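PDB 7K4O: carboxylic ester hydrolase from Aspergillus niger, which probably hydrolyses ester bonds of tannins, releasing gallic acid, as a serine esterase of the tannase family. Local coordinates for residues A450-G462 against N511-W523. Numbering follows the deposited sequence.
With NAG (2-acetamido-2-deoxy-beta-D-glucopyranose), chain B.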
loop_
_atom_site.group_PDB
_atom_site.type_symbol
_atom_site.label_atom_id
_atom_site.label_comp_id
_atom_site.label_asym_id
_atom_site.label_seq_id
_atom_site.Cartn_x
_atom_site.Cartn_y
_atom_site.Cartn_z
ATOM N N ALA A 450 -13.338 19.086 -7.883
ATOM C CA ALA A 450 -13.950 18.133 -8.833
ATOM C C ALA A 450 -13.425 16.718 -8.533
ATOM O O ALA A 450 -14.245 15.759 -8.414
ATOM C CB ALA A 450 -13.685 18.538 -10.250
ATOM N N LEU A 451 -12.115 16.578 -8.317
ATOM C CA LEU A 451 -11.556 15.232 -8.027
ATOM C C LEU A 451 -12.039 14.712 -6.659
ATOM O O LEU A 451 -12.336 13.508 -6.507
ATOM C CB LEU A 451 -10.037 15.294 -8.063
ATOM C CG LEU A 451 -9.342 13.930 -7.893
ATOM C CD1 LEU A 451 -9.818 12.912 -8.918
ATOM C CD2 LEU A 451 -7.828 14.106 -8.025
ATOM N N ASN A 452 -12.121 15.598 -5.670
ATOM C CA ASN A 452 -12.531 15.284 -4.285
ATOM C C ASN A 452 -14.012 14.885 -4.208
ATOM O O ASN A 452 -14.412 14.365 -3.146
ATOM C CB ASN A 452 -12.173 16.421 -3.308
ATOM C CG ASN A 452 -10.743 16.297 -2.811
ATOM O OD1 ASN A 452 -10.170 15.199 -2.832
ATOM N ND2 ASN A 452 -10.122 17.418 -2.398
ATOM N N GLU A 453 -14.758 15.009 -5.269
ATOM C CA GLU A 453 -16.129 14.416 -5.290
ATOM C C GLU A 453 -16.039 12.876 -5.288
ATOM O O GLU A 453 -17.039 12.217 -4.926
ATOM C CB GLU A 453 -16.875 14.825 -6.549
ATOM C CG GLU A 453 -17.267 16.312 -6.641
ATOM C CD GLU A 453 -17.946 16.684 -7.945
ATOM O OE1 GLU A 453 -18.192 17.878 -8.171
ATOM O OE2 GLU A 453 -18.170 15.792 -8.784
ATOM N N TRP A 454 -14.942 12.268 -5.729
ATOM C CA TRP A 454 -14.922 10.798 -5.937
ATOM C C TRP A 454 -13.582 10.128 -5.581
ATOM O O TRP A 454 -13.549 8.914 -5.444
ATOM C CB TRP A 454 -15.394 10.448 -7.355
ATOM C CG TRP A 454 -14.515 11.013 -8.420
ATOM C CD1 TRP A 454 -14.595 12.272 -8.932
ATOM C CD2 TRP A 454 -13.399 10.365 -9.081
ATOM N NE1 TRP A 454 -13.644 12.455 -9.912
ATOM C CE2 TRP A 454 -12.875 11.315 -9.996
ATOM C CE3 TRP A 454 -12.810 9.097 -9.022
ATOM C CZ2 TRP A 454 -11.797 11.037 -10.841
ATOM C CZ3 TRP A 454 -11.684 8.869 -9.815
ATOM C CH2 TRP A 454 -11.221 9.809 -10.707
ATOM N N TYR A 455 -12.487 10.846 -5.423
ATOM C CA TYR A 455 -11.164 10.257 -5.096
ATOM C C TYR A 455 -10.531 11.149 -4.029
ATOM O O TYR A 455 -10.107 12.248 -4.332
ATOM C CB TYR A 455 -10.266 10.136 -6.339
ATOM C CG TYR A 455 -8.806 9.818 -6.091
ATOM C CD1 TYR A 455 -8.357 9.270 -4.885
ATOM C CD2 TYR A 455 -7.859 10.026 -7.097
ATOM C CE1 TYR A 455 -6.995 9.006 -4.668
ATOM C CE2 TYR A 455 -6.511 9.735 -6.903
ATOM C CZ TYR A 455 -6.073 9.275 -5.668
ATOM O OH TYR A 455 -4.752 9.034 -5.451
ATOM N N ARG A 456 -10.573 10.686 -2.796
ATOM C CA ARG A 456 -10.122 11.419 -1.608
ATOM C C ARG A 456 -8.915 10.718 -1.017
ATOM O O ARG A 456 -8.858 9.491 -0.954
ATOM C CB ARG A 456 -11.285 11.584 -0.613
ATOM C CG ARG A 456 -12.449 12.351 -1.213
ATOM C CD ARG A 456 -13.697 12.420 -0.320
ATOM N NE ARG A 456 -13.431 13.329 0.769
ATOM C CZ ARG A 456 -13.503 14.659 0.695
ATOM N NH1 ARG A 456 -13.882 15.276 -0.410
ATOM N NH2 ARG A 456 -13.236 15.367 1.777
ATOM N N LEU A 457 -7.963 11.541 -0.575
ATOM C CA LEU A 457 -6.655 11.118 -0.080
ATOM C C LEU A 457 -6.436 11.676 1.328
ATOM O O LEU A 457 -6.674 12.896 1.549
ATOM C CB LEU A 457 -5.585 11.651 -1.044
ATOM C CG LEU A 457 -4.147 11.512 -0.571
ATOM C CD1 LEU A 457 -3.720 10.052 -0.405
ATOM C CD2 LEU A 457 -3.240 12.242 -1.554
ATOM N N TYR A 458 -5.953 10.840 2.213
ATOM C CA TYR A 458 -5.789 11.182 3.640
ATOM C C TYR A 458 -4.428 10.697 4.121
ATOM O O TYR A 458 -4.118 9.512 3.969
ATOM C CB TYR A 458 -6.910 10.566 4.490
ATOM C CG TYR A 458 -8.309 10.828 4.011
ATOM C CD1 TYR A 458 -8.864 10.001 3.052
ATOM C CD2 TYR A 458 -9.107 11.839 4.540
ATOM C CE1 TYR A 458 -10.155 10.171 2.595
ATOM C CE2 TYR A 458 -10.406 12.013 4.086
ATOM C CZ TYR A 458 -10.940 11.175 3.124
ATOM O OH TYR A 458 -12.226 11.316 2.624
ATOM N N THR A 459 -3.622 11.561 4.740
ATOM C CA THR A 459 -2.420 11.062 5.437
ATOM C C THR A 459 -2.753 10.722 6.882
ATOM O O THR A 459 -3.748 11.280 7.453
ATOM C CB THR A 459 -1.211 12.009 5.296
ATOM O OG1 THR A 459 -1.347 13.158 6.138
ATOM C CG2 THR A 459 -0.981 12.438 3.854
ATOM N N VAL A 460 -2.002 9.804 7.457
ATOM C CA VAL A 460 -2.297 9.306 8.828
ATOM C C VAL A 460 -1.162 9.771 9.743
ATOM O O VAL A 460 -0.046 9.217 9.698
ATOM C CB VAL A 460 -2.468 7.785 8.868
ATOM C CG1 VAL A 460 -2.972 7.339 10.233
ATOM C CG2 VAL A 460 -3.410 7.318 7.744
ATOM N N PRO A 461 -1.448 10.729 10.657
ATOM C CA PRO A 461 -0.428 11.221 11.591
ATOM C C PRO A 461 0.309 10.130 12.338
ATOM O O PRO A 461 -0.282 9.223 12.907
ATOM C CB PRO A 461 -1.230 12.082 12.594
ATOM C CG PRO A 461 -2.379 12.588 11.788
ATOM C CD PRO A 461 -2.717 11.447 10.821
ATOM N N GLY A 462 1.647 10.219 12.279
ATOM C CA GLY A 462 2.567 9.311 12.989
ATOM C C GLY A 462 2.606 7.863 12.533
ATOM O O GLY A 462 3.430 7.112 13.019
ATOM N N ASN A 511 -11.511 8.268 19.332
ATOM C CA ASN A 511 -11.811 8.675 17.949
ATOM C C ASN A 511 -10.949 9.853 17.538
ATOM O O ASN A 511 -10.664 10.719 18.361
ATOM C CB ASN A 511 -13.281 9.012 17.794
ATOM C CG ASN A 511 -13.639 9.265 16.342
ATOM O OD1 ASN A 511 -13.793 10.420 15.942
ATOM N ND2 ASN A 511 -13.709 8.194 15.544
ATOM N N GLN A 512 -10.558 9.879 16.266
ATOM C CA GLN A 512 -9.973 11.057 15.589
ATOM C C GLN A 512 -10.442 11.093 14.138
ATOM O O GLN A 512 -10.961 10.081 13.635
ATOM C CB GLN A 512 -8.446 11.012 15.616
ATOM C CG GLN A 512 -7.877 11.518 16.937
ATOM C CD GLN A 512 -6.376 11.718 16.900
ATOM O OE1 GLN A 512 -5.791 12.117 15.897
ATOM N NE2 GLN A 512 -5.751 11.407 18.021
ATOM N N GLN A 513 -10.357 12.264 13.559
ATOM C CA GLN A 513 -10.707 12.494 12.161
ATOM C C GLN A 513 -9.430 12.816 11.378
ATOM O O GLN A 513 -8.569 13.538 11.898
ATOM C CB GLN A 513 -11.754 13.576 12.069
ATOM C CG GLN A 513 -13.092 13.196 12.744
ATOM C CD GLN A 513 -13.680 11.935 12.143
ATOM O OE1 GLN A 513 -13.780 11.837 10.930
ATOM N NE2 GLN A 513 -14.104 10.999 12.984
ATOM N N LEU A 514 -9.388 12.400 10.108
ATOM C CA LEU A 514 -8.245 12.734 9.194
ATOM C C LEU A 514 -8.692 13.685 8.112
ATOM O O LEU A 514 -9.733 13.471 7.449
ATOM C CB LEU A 514 -7.677 11.438 8.615
ATOM C CG LEU A 514 -7.342 10.300 9.549
ATOM C CD1 LEU A 514 -6.875 9.078 8.750
ATOM C CD2 LEU A 514 -6.264 10.691 10.546
ATOM N N CYS A 515 -7.956 14.791 7.944
ATOM C CA CYS A 515 -8.185 15.812 6.902
ATOM C C CYS A 515 -7.946 15.215 5.505
ATOM O O CYS A 515 -7.016 14.388 5.351
ATOM C CB CYS A 515 -7.254 17.015 7.086
ATOM S SG CYS A 515 -7.571 17.873 8.657
ATOM N N ALA A 516 -8.780 15.603 4.564
ATOM C CA ALA A 516 -8.695 15.239 3.139
ATOM C C ALA A 516 -7.758 16.215 2.462
ATOM O O ALA A 516 -7.970 17.442 2.538
ATOM C CB ALA A 516 -10.041 15.288 2.472
ATOM N N TRP A 517 -6.760 15.669 1.788
ATOM C CA TRP A 517 -5.871 16.437 0.892
ATOM C C TRP A 517 -6.720 17.318 0.012
ATOM O O TRP A 517 -7.747 16.891 -0.506
ATOM C CB TRP A 517 -5.020 15.453 0.045
ATOM C CG TRP A 517 -4.047 16.147 -0.852
ATOM C CD1 TRP A 517 -4.195 16.441 -2.165
ATOM C CD2 TRP A 517 -2.807 16.761 -0.440
ATOM N NE1 TRP A 517 -3.121 17.179 -2.608
ATOM C CE2 TRP A 517 -2.277 17.405 -1.563
ATOM C CE3 TRP A 517 -2.150 16.884 0.791
ATOM C CZ2 TRP A 517 -1.094 18.146 -1.508
ATOM C CZ3 TRP A 517 -0.953 17.579 0.840
ATOM C CH2 TRP A 517 -0.465 18.221 -0.291
ATOM N N PRO A 518 -6.346 18.579 -0.288
ATOM C CA PRO A 518 -5.088 19.227 0.129
ATOM C C PRO A 518 -5.114 20.029 1.432
ATOM O O PRO A 518 -4.144 20.744 1.709
ATOM C CB PRO A 518 -4.875 20.207 -1.027
ATOM C CG PRO A 518 -6.264 20.646 -1.398
ATOM C CD PRO A 518 -7.104 19.401 -1.216
ATOM N N LEU A 519 -6.153 19.828 2.236
ATOM C CA LEU A 519 -6.195 20.427 3.582
ATOM C C LEU A 519 -5.221 19.666 4.474
ATOM O O LEU A 519 -4.940 18.459 4.260
ATOM C CB LEU A 519 -7.638 20.369 4.118
ATOM C CG LEU A 519 -8.680 21.085 3.252
ATOM C CD1 LEU A 519 -10.075 20.850 3.821
ATOM C CD2 LEU A 519 -8.384 22.580 3.167
ATOM N N ARG A 520 -4.706 20.345 5.502
ATOM C CA ARG A 520 -3.827 19.730 6.519
ATOM C C ARG A 520 -4.415 19.952 7.915
ATOM O O ARG A 520 -5.132 20.949 8.112
ATOM C CB ARG A 520 -2.422 20.354 6.538
ATOM C CG ARG A 520 -1.694 20.486 5.221
ATOM C CD ARG A 520 -1.587 19.209 4.429
ATOM N NE ARG A 520 -0.962 18.110 5.127
ATOM C CZ ARG A 520 -1.503 16.876 5.216
ATOM N NH1 ARG A 520 -2.695 16.611 4.680
ATOM N NH2 ARG A 520 -0.847 15.935 5.830
ATOM N N PRO A 521 -4.100 19.093 8.903
ATOM C CA PRO A 521 -4.654 19.233 10.245
ATOM C C PRO A 521 -3.943 20.337 11.033
ATOM O O PRO A 521 -2.741 20.475 10.954
ATOM C CB PRO A 521 -4.413 17.886 10.903
ATOM C CG PRO A 521 -3.212 17.329 10.167
ATOM C CD PRO A 521 -3.393 17.816 8.754
ATOM N N LEU A 522 -4.716 21.086 11.794
ATOM C CA LEU A 522 -4.134 22.054 12.763
ATOM C C LEU A 522 -5.060 22.087 13.970
ATOM O O LEU A 522 -6.288 22.280 13.784
ATOM C CB LEU A 522 -4.028 23.410 12.077
ATOM C CG LEU A 522 -3.322 24.486 12.908
ATOM C CD1 LEU A 522 -1.896 24.053 13.172
ATOM C CD2 LEU A 522 -3.386 25.838 12.193
ATOM N N TRP A 523 -4.515 21.793 15.139
ATOM C CA TRP A 523 -5.310 21.847 16.393
ATOM C C TRP A 523 -5.202 23.251 17.002
ATOM O O TRP A 523 -4.108 23.857 16.963
ATOM C CB TRP A 523 -4.887 20.781 17.386
ATOM C CG TRP A 523 -5.031 19.367 16.884
ATOM C CD1 TRP A 523 -4.211 18.719 15.997
ATOM C CD2 TRP A 523 -5.981 18.374 17.322
ATOM N NE1 TRP A 523 -4.602 17.417 15.835
ATOM C CE2 TRP A 523 -5.694 17.181 16.622
ATOM C CE3 TRP A 523 -7.066 18.389 18.196
ATOM C CZ2 TRP A 523 -6.452 16.016 16.784
ATOM C CZ3 TRP A 523 -7.812 17.237 18.366
ATOM C CH2 TRP A 523 -7.523 16.062 17.658
HETATM C C1 NAG B . -15.567 5.697 13.618
HETATM C C2 NAG B . -16.703 4.726 13.488
HETATM C C3 NAG B . -17.359 4.535 14.863
HETATM C C4 NAG B . -16.304 4.106 15.882
HETATM C C5 NAG B . -15.191 5.145 15.874
HETATM C C6 NAG B . -14.035 4.802 16.816
HETATM C C7 NAG B . -17.864 4.581 11.401
HETATM C C8 NAG B . -18.796 5.031 10.374
HETATM N N2 NAG B . -17.644 5.233 12.549
HETATM O O3 NAG B . -18.349 3.500 14.759
HETATM O O4 NAG B . -16.974 4.106 17.175
HETATM O O5 NAG B . -14.650 5.214 14.552
HETATM O O6 NAG B . -13.022 5.758 16.716
HETATM O O7 NAG B . -17.336 3.545 11.144
HETATM O O HOH W 1 -8.620 14.299 -0.852
HETATM O O HOH W 2 -4.290 14.298 5.397
#
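T459 meets R520 side chain to side chain, the two crossing at about a right angle. NH2 of R520 donates to OG1 of T459 at 2.8 Å, and OG1 lies at the edge of the guanidinium, in its plane. The R520 chain folds back at chi2 and chi3 (-53° and -56°), which brings its end to the strand. Its NH1 binds the carbonyl O of L519, which is tilted from the guanidinium plane, and NE forms a salt bridge with D267, so all three nitrogens have a partner. P521 CD lies over one face. A water bridges R520 NH1, T459 N and C515 O.

One direct backbone bond joins the two segments, from W517 N to L457 O (2.8 Å). Beside it L457 and W517 run side by side, CB to CB 4.0 Å. Y458 turns its ring so that the CD2 edge meets L514 O at 3.4 Å, while CE2 touches the methyl of A516. Its OH bonds to P495 O. L514 sends CD1 to V460 CG2 and CD2 to P461 CD (3.6 Å). At the other end N452 ND2 donates to W517 O (3.1 Å). A second water accepts from L457 N and lies within reach of N452 OD1 and W517 O.

Strand 455-460 is the outermost strand at its end of the mixed central sheet. The loop before cis-P518 packs along this edge strand, in keeping with the family's alpha/beta-hydrolase clan.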